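4-hydroxybutyrate CoA-transferase (Porphyromonas gingivalis, PDB 3D3U) probably transfers coenzyme A between carboxylic acids such as acetate and 4-hydroxybutyrate. Local coordinates at residues R247-K251 with G252-G256; T260-E264 with K265-S269; K275-Y278 with D279-N283. One frame throughout, in Å; residues are numbered along the deposited sequence.

Contact 1 of 3, residues R247-K251 with G252-G256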
loop_
_atom_site.group_PDB
_atom_site.type_symbol
_atom_site.label_atom_id
_atom_site.label_comp_id
_atom_site.label_asym_id
_atom_site.label_seq_id
_atom_site.Cartn_x
_atom_site.Cartn_y
_atom_site.Cartn_z
ATOM N N ARG A 247 -6.768 15.113 -5.586
ATOM C CA ARG A 247 -6.463 16.463 -5.840
ATOM C C ARG A 247 -6.047 16.628 -7.350
ATOM O O ARG A 247 -6.438 17.572 -8.071
ATOM C CB ARG A 247 -5.302 16.828 -4.863
ATOM C CG ARG A 247 -5.410 18.210 -4.263
ATOM C CD ARG A 247 -4.183 19.160 -4.494
ATOM N NE ARG A 247 -2.877 18.482 -4.648
ATOM C CZ ARG A 247 -2.216 17.995 -3.637
ATOM N NH1 ARG A 247 -2.737 18.116 -2.421
ATOM N NH2 ARG A 247 -1.062 17.386 -3.823
ATOM N N MET A 248 -5.220 15.718 -7.825
ATOM C CA MET A 248 -4.739 15.906 -9.120
ATOM C C MET A 248 -5.741 15.359 -10.103
ATOM O O MET A 248 -5.807 15.820 -11.247
ATOM C CB MET A 248 -3.486 15.121 -9.237
ATOM C CG MET A 248 -2.496 15.542 -8.302
ATOM S SD MET A 248 -1.644 17.019 -8.884
ATOM C CE MET A 248 -1.251 17.624 -7.151
ATOM N N ILE A 249 -6.493 14.339 -9.703
ATOM C CA ILE A 249 -7.515 13.855 -10.578
ATOM C C ILE A 249 -8.409 15.037 -10.745
ATOM O O ILE A 249 -8.652 15.442 -11.856
ATOM C CB ILE A 249 -8.250 12.683 -10.011
ATOM C CG1 ILE A 249 -7.292 11.496 -9.942
ATOM C CG2 ILE A 249 -9.538 12.436 -10.902
ATOM C CD1 ILE A 249 -7.818 10.293 -9.213
ATOM N N ARG A 250 -8.798 15.614 -9.619
ATOM C CA ARG A 250 -9.549 16.861 -9.566
ATOM C C ARG A 250 -9.029 17.989 -10.482
ATOM O O ARG A 250 -9.795 18.557 -11.217
ATOM C CB ARG A 250 -9.600 17.366 -8.138
ATOM C CG ARG A 250 -10.947 17.663 -7.703
ATOM C CD ARG A 250 -11.593 16.520 -7.045
ATOM N NE ARG A 250 -11.647 16.712 -5.616
ATOM C CZ ARG A 250 -12.719 16.461 -4.854
ATOM N NH1 ARG A 250 -13.872 16.002 -5.403
ATOM N NH2 ARG A 250 -12.629 16.678 -3.536
ATOM N N LYS A 251 -7.734 18.316 -10.472
ATOM C CA LYS A 251 -7.236 19.436 -11.281
ATOM C C LYS A 251 -7.200 19.050 -12.737
ATOM O O LYS A 251 -6.878 19.849 -13.549
ATOM C CB LYS A 251 -5.839 19.881 -10.826
ATOM C CG LYS A 251 -5.727 20.537 -9.427
ATOM C CD LYS A 251 -4.334 20.264 -8.787
ATOM C CE LYS A 251 -3.693 21.442 -8.030
ATOM N NZ LYS A 251 -4.650 22.067 -7.081
ATOM N N GLY A 252 -7.497 17.820 -13.105
ATOM C CA GLY A 252 -7.368 17.450 -14.549
ATOM C C GLY A 252 -6.032 16.795 -14.975
ATOM O O GLY A 252 -5.922 16.229 -16.056
ATOM N N ILE A 253 -5.018 16.845 -14.115
ATOM C CA ILE A 253 -3.734 16.221 -14.375
ATOM C C ILE A 253 -3.718 14.700 -14.368
ATOM O O ILE A 253 -3.158 14.109 -15.287
ATOM C CB ILE A 253 -2.689 16.809 -13.448
ATOM C CG1 ILE A 253 -2.652 18.331 -13.650
ATOM C CG2 ILE A 253 -1.326 16.264 -13.714
ATOM C CD1 ILE A 253 -2.594 18.897 -15.193
ATOM N N ILE A 254 -4.306 14.026 -13.391
ATOM C CA ILE A 254 -4.333 12.529 -13.517
ATOM C C ILE A 254 -5.520 12.079 -14.321
ATOM O O ILE A 254 -6.635 12.350 -13.909
ATOM C CB ILE A 254 -4.349 11.869 -12.152
ATOM C CG1 ILE A 254 -2.917 11.748 -11.674
ATOM C CG2 ILE A 254 -4.816 10.492 -12.246
ATOM C CD1 ILE A 254 -2.704 12.203 -10.371
ATOM N N ASN A 255 -5.297 11.439 -15.469
ATOM C CA ASN A 255 -6.408 10.998 -16.342
ATOM C C ASN A 255 -6.169 9.661 -17.074
ATOM O O ASN A 255 -7.076 9.081 -17.710
ATOM C CB ASN A 255 -6.846 12.068 -17.315
ATOM C CG ASN A 255 -5.706 12.546 -18.269
ATOM O OD1 ASN A 255 -5.614 13.773 -18.542
ATOM N ND2 ASN A 255 -4.863 11.619 -18.799
ATOM N N GLY A 256 -4.934 9.162 -16.954
ATOM C CA GLY A 256 -4.505 7.942 -17.633
ATOM C C GLY A 256 -5.084 7.842 -19.007
ATOM O O GLY A 256 -5.625 6.833 -19.318
HETATM O O HOH W 1 -8.627 14.337 -14.581
#

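Contact 2 of 3, residues T260-E264 with K265-S269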
loop_
_atom_site.group_PDB
_atom_site.type_symbol
_atom_site.label_atom_id
_atom_site.label_comp_id
_atom_site.label_asym_id
_atom_site.label_seq_id
_atom_site.Cartn_x
_atom_site.Cartn_y
_atom_site.Cartn_z
ATOM N N THR A 260 -1.389 2.369 -21.018
ATOM C CA THR A 260 -1.684 1.276 -21.936
ATOM C C THR A 260 -2.268 0.097 -21.206
ATOM O O THR A 260 -2.422 -0.963 -21.832
ATOM C CB THR A 260 -0.491 0.785 -22.620
ATOM O OG1 THR A 260 0.386 0.254 -21.636
ATOM C CG2 THR A 260 0.258 1.923 -23.202
ATOM N N LEU A 261 -2.580 0.266 -19.909
ATOM C CA LEU A 261 -3.211 -0.792 -19.129
ATOM C C LEU A 261 -4.228 -0.171 -18.232
ATOM O O LEU A 261 -3.886 0.723 -17.450
ATOM C CB LEU A 261 -2.195 -1.533 -18.265
ATOM C CG LEU A 261 -2.681 -2.728 -17.445
ATOM C CD1 LEU A 261 -3.352 -3.585 -18.498
ATOM C CD2 LEU A 261 -1.556 -3.524 -16.693
ATOM N N HIS A 262 -5.475 -0.645 -18.307
ATOM C CA HIS A 262 -6.625 0.010 -17.642
ATOM C C HIS A 262 -6.708 1.514 -17.973
ATOM O O HIS A 262 -6.634 2.410 -17.089
ATOM C CB HIS A 262 -6.586 -0.254 -16.149
ATOM C CG HIS A 262 -6.483 -1.701 -15.806
ATOM N ND1 HIS A 262 -7.472 -2.614 -16.126
ATOM C CD2 HIS A 262 -5.509 -2.405 -15.173
ATOM C CE1 HIS A 262 -7.099 -3.820 -15.725
ATOM N NE2 HIS A 262 -5.916 -3.722 -15.133
ATOM N N PRO A 263 -6.823 1.794 -19.275
ATOM C CA PRO A 263 -6.792 3.178 -19.763
ATOM C C PRO A 263 -7.937 3.954 -19.161
ATOM O O PRO A 263 -9.028 3.420 -18.981
ATOM C CB PRO A 263 -6.965 3.018 -21.247
ATOM C CG PRO A 263 -7.619 1.746 -21.385
ATOM C CD PRO A 263 -7.011 0.830 -20.366
ATOM N N GLU A 264 -7.655 5.177 -18.787
ATOM C CA GLU A 264 -8.616 6.086 -18.172
ATOM C C GLU A 264 -9.028 5.758 -16.756
ATOM O O GLU A 264 -10.063 6.164 -16.340
ATOM C CB GLU A 264 -9.817 6.326 -19.065
ATOM C CG GLU A 264 -9.404 6.923 -20.385
ATOM C CD GLU A 264 -10.571 7.537 -21.170
ATOM O OE1 GLU A 264 -11.723 7.387 -20.688
ATOM O OE2 GLU A 264 -10.335 8.180 -22.274
ATOM N N LYS A 265 -8.236 5.021 -15.989
ATOM C CA LYS A 265 -8.642 4.795 -14.582
ATOM C C LYS A 265 -7.445 4.672 -13.700
ATOM O O LYS A 265 -6.353 4.454 -14.226
ATOM C CB LYS A 265 -9.612 3.608 -14.409
ATOM C CG LYS A 265 -9.427 2.468 -15.349
ATOM C CD LYS A 265 -10.766 1.691 -15.528
ATOM C CE LYS A 265 -11.911 2.382 -16.291
ATOM N NZ LYS A 265 -12.526 3.324 -15.399
ATOM N N VAL A 266 -7.646 4.890 -12.397
ATOM C CA VAL A 266 -6.521 4.912 -11.489
ATOM C C VAL A 266 -6.637 3.606 -10.821
ATOM O O VAL A 266 -7.663 3.332 -10.167
ATOM C CB VAL A 266 -6.592 5.955 -10.352
ATOM C CG1 VAL A 266 -6.197 7.326 -10.788
ATOM C CG2 VAL A 266 -7.937 6.110 -9.949
ATOM N N VAL A 267 -5.597 2.790 -10.948
ATOM C CA VAL A 267 -5.647 1.544 -10.271
ATOM C C VAL A 267 -4.747 1.505 -9.061
ATOM O O VAL A 267 -3.637 1.964 -9.157
ATOM C CB VAL A 267 -5.582 0.369 -11.255
ATOM C CG1 VAL A 267 -6.511 0.708 -12.382
ATOM C CG2 VAL A 267 -4.199 0.057 -11.831
ATOM N N THR A 268 -5.280 1.098 -7.901
ATOM C CA THR A 268 -4.520 0.455 -6.805
ATOM C C THR A 268 -5.079 -0.872 -6.133
ATOM O O THR A 268 -6.013 -1.639 -6.582
ATOM C CB THR A 268 -4.208 1.474 -5.636
ATOM O OG1 THR A 268 -5.381 2.188 -5.220
ATOM C CG2 THR A 268 -3.388 2.587 -6.105
ATOM N N SER A 269 -4.503 -1.065 -4.954
ATOM C CA SER A 269 -4.626 -2.235 -4.165
ATOM C C SER A 269 -5.099 -1.725 -2.838
ATOM O O SER A 269 -5.667 -2.464 -2.104
ATOM C CB SER A 269 -3.257 -2.887 -4.029
ATOM O OG SER A 269 -3.391 -4.240 -3.731
#

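Contact 3 of 3, residues K275-Y278 with D279-N283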
loop_
_atom_site.group_PDB
_atom_site.type_symbol
_atom_site.label_atom_id
_atom_site.label_comp_id
_atom_site.label_asym_id
_atom_site.label_seq_id
_atom_site.Cartn_x
_atom_site.Cartn_y
_atom_site.Cartn_z
ATOM N N LYS A 275 -11.902 11.706 5.164
ATOM C CA LYS A 275 -13.254 11.460 4.834
ATOM C C LYS A 275 -13.528 11.967 3.442
ATOM O O LYS A 275 -14.280 11.341 2.700
ATOM C CB LYS A 275 -14.155 12.158 5.824
ATOM C CG LYS A 275 -15.657 11.721 5.698
ATOM C CD LYS A 275 -16.756 12.736 6.308
ATOM C CE LYS A 275 -18.177 12.584 5.634
ATOM N NZ LYS A 275 -18.190 11.039 5.431
ATOM N N GLU A 276 -12.919 13.084 3.044
ATOM C CA GLU A 276 -13.052 13.531 1.651
ATOM C C GLU A 276 -12.616 12.455 0.652
ATOM O O GLU A 276 -13.302 12.198 -0.327
ATOM C CB GLU A 276 -12.247 14.778 1.417
ATOM C CG GLU A 276 -12.426 15.324 -0.001
ATOM C CD GLU A 276 -12.913 16.759 0.005
ATOM O OE1 GLU A 276 -12.837 17.490 -1.037
ATOM O OE2 GLU A 276 -13.406 17.129 1.099
ATOM N N LEU A 277 -11.464 11.822 0.886
ATOM C CA LEU A 277 -11.048 10.715 0.040
ATOM C C LEU A 277 -12.194 9.780 -0.060
ATOM O O LEU A 277 -12.658 9.484 -1.189
ATOM C CB LEU A 277 -9.892 9.955 0.652
ATOM C CG LEU A 277 -8.695 9.765 -0.250
ATOM C CD1 LEU A 277 -7.761 8.795 0.304
ATOM C CD2 LEU A 277 -9.094 9.284 -1.593
ATOM N N TYR A 278 -12.665 9.319 1.105
ATOM C CA TYR A 278 -13.674 8.234 1.125
ATOM C C TYR A 278 -14.882 8.640 0.375
ATOM O O TYR A 278 -15.258 7.927 -0.584
ATOM C CB TYR A 278 -13.998 7.701 2.515
ATOM C CG TYR A 278 -12.724 7.312 3.250
ATOM C CD1 TYR A 278 -11.661 6.724 2.570
ATOM C CD2 TYR A 278 -12.547 7.576 4.607
ATOM C CE1 TYR A 278 -10.464 6.412 3.202
ATOM C CE2 TYR A 278 -11.332 7.247 5.259
ATOM C CZ TYR A 278 -10.288 6.675 4.532
ATOM O OH TYR A 278 -9.075 6.325 5.129
ATOM N N ASP A 279 -15.451 9.797 0.696
ATOM C CA ASP A 279 -16.548 10.239 -0.174
ATOM C C ASP A 279 -16.278 10.421 -1.647
ATOM O O ASP A 279 -17.201 10.294 -2.406
ATOM C CB ASP A 279 -17.309 11.501 0.278
ATOM C CG ASP A 279 -17.544 11.553 1.729
ATOM O OD1 ASP A 279 -17.477 10.489 2.358
ATOM O OD2 ASP A 279 -17.758 12.628 2.341
ATOM N N PHE A 280 -15.066 10.775 -2.056
ATOM C CA PHE A 280 -14.742 10.899 -3.497
ATOM C C PHE A 280 -14.662 9.511 -4.159
ATOM O O PHE A 280 -15.193 9.284 -5.290
ATOM C CB PHE A 280 -13.405 11.611 -3.662
ATOM C CG PHE A 280 -12.863 11.683 -5.090
ATOM C CD1 PHE A 280 -13.365 12.627 -6.024
ATOM C CD2 PHE A 280 -11.737 10.901 -5.481
ATOM C CE1 PHE A 280 -12.824 12.740 -7.363
ATOM C CE2 PHE A 280 -11.207 11.040 -6.816
ATOM C CZ PHE A 280 -11.775 11.985 -7.749
ATOM N N VAL A 281 -14.006 8.564 -3.498
ATOM C CA VAL A 281 -13.867 7.266 -4.182
ATOM C C VAL A 281 -15.144 6.419 -4.192
ATOM O O VAL A 281 -15.323 5.465 -5.011
ATOM C CB VAL A 281 -12.654 6.495 -3.684
ATOM C CG1 VAL A 281 -11.419 7.472 -3.738
ATOM C CG2 VAL A 281 -12.936 5.825 -2.274
ATOM N N ASN A 282 -16.069 6.785 -3.318
ATOM C CA ASN A 282 -17.263 6.019 -3.286
ATOM C C ASN A 282 -17.941 6.103 -4.645
ATOM O O ASN A 282 -18.181 7.177 -5.157
ATOM C CB ASN A 282 -18.109 6.534 -2.173
ATOM C CG ASN A 282 -19.289 5.649 -1.897
ATOM O OD1 ASN A 282 -19.377 4.516 -2.361
ATOM N ND2 ASN A 282 -20.222 6.167 -1.116
ATOM N N ASN A 283 -18.162 4.938 -5.256
ATOM C CA ASN A 283 -19.051 4.814 -6.432
ATOM C C ASN A 283 -18.487 5.675 -7.493
ATOM O O ASN A 283 -19.167 6.554 -7.969
ATOM C CB ASN A 283 -20.447 5.349 -6.135
ATOM C CG ASN A 283 -21.360 4.283 -5.719
ATOM O OD1 ASN A 283 -21.489 3.273 -6.408
ATOM N ND2 ASN A 283 -22.003 4.456 -4.564
#

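Contact 1 of 3, residues R247-K251 with G252-G256
Ile249 O receives two donors where helix 243-251 gives way to loop: Gly252 N binds it at 2.9 Å, and a water donates to it while also donating to Ile254 O, each at 2.9 Å. The water thus ties the last turn of the helix to the chain that has already left it. One residue earlier, Met248 O takes Ile254 N at 3.2 Å. Gly252, with its positive phi of 95°, turns the chain and brings Ile254 back beside the helix. Both branches of Ile254 then pack on it. CG1 lies beside the backbone N (chi1 -85°) and carries CD1 onto Met248 CB, 3.2 Å away, whereas CG2, anti to that N, meets Ile249 CG1 at 3.5 Å. The result is a helix end left through a glycine of positive phi, with Ile254 packed on Met248 and Ile249. On the neighbouring elements, Met248 reaches Leu225 of helix 219-226, Ile249 touches Phe280 of helix 275-281, and Ile249 and Ile254 both rest on Val266 of strand 266-268.

Contact 2 of 3, residues T260-E264 with K265-S269
His262 and Lys265 are the first and last residues of a type II beta turn, a surface turn that delivers the chain into strand 266-268 of the mixed, mainly parallel sheet in the second half of this two-domain alpha/beta fold. The turn closes through Lys265 N, which donates to His262 O at 3.3 Å; the bond is rather bent, 136° at the hydrogen. Pro263 and Glu264 hold the two corner positions. The fixed phi of the proline suits the first corner, and Glu264 has the positive phi (71°) that the second corner of this turn type requires. Lys265 CG lies 3.3 Å from the backbone oxygen His262 O and 4.0 Å from His262 CB, so the start of the lysine chain lies close to the closing bond.

Beyond its CB the histidine is held by other parts of the fold: NE2 is hydrogen-bonded to Tyr294 OH, and the ring meets that of Tyr290. Leu261 CD1 covers one face of the imidazole, offset toward the rim. The strand answers with Val267, whose side chain crosses that of His262 at about a right angle. CG1 of this valine lies beside its own backbone N (chi1 -44°), and that methyl makes the contact, 3.9 Å from His262 CB and 4.2 Å from His262 CG, coming at the ring obliquely.

Contact 3 of 3, residues K275-Y278 with D279-N283
Leu277 O is gripped by two backbone donors of the next turn: Val281 N at 2.8 Å, in a regular helical bond, and Phe280 N at 2.9 Å, a weak bond bent to 118° at the hydrogen. Phe280 N is itself shared, since its better-aligned bond goes to Glu276 O, also at 2.9 Å. The bifurcation adds a three-residue step to the regular four-residue ladder just before the helix ends. Asp279 N to Lys275 O and Asn282 N to Tyr278 O make up the rest of that ladder, and at Asn282 the backbone leaves helical angles.

On the outer surface the first of these backbone links is doubled by a salt bridge. Lys275 points its CG away from its own N (chi1 -169°) and stays extended until a bend at the last torsion returns NZ toward Asp279. NZ donates at 3.2 Å to Asp279 OD1, on the syn lone pair, while CE passes 3.3 Å from Asp279 OD2. This is the i to i+4 pairing of opposite charges along a helix. The inner surface is apolar: Leu277 CD2 and Val281 CG1, one turn apart, approach to 3.6 Å.

The helix connects the parallel strands 266-268 and 287-289 in a beta-alpha-beta unit. Leu277 and Phe280 lean on helix 243-251, touching Asp243 and Met246 respectively, Val281 reaches Ile163, and Tyr278 OH is hydrogen-bonded to Ala185 O and Gly273 N.

Contacts 1 and 3 are both partly buried: the first is the end of a helix, the third a whole short helix with the residues that follow it. Contact 2 is a turn at the surface. The three follow one another along the chain. Backbone bonds dominate contacts 1 and 3, but contact 1 adds a water and isoleucine packing, contact 3 an ion pair on its exposed side; contact 2 has one bent turn bond. Contacts 1 and 3 meet through a salt bridge from Arg250 to Glu276 and by packing on Phe280. Contacts 1 and 2 join through a probable hydrogen bond between Gly256 O and Glu264 N and by packing on Val266. Contacts 2 and 3 stay about 7 Å apart at their nearest atoms.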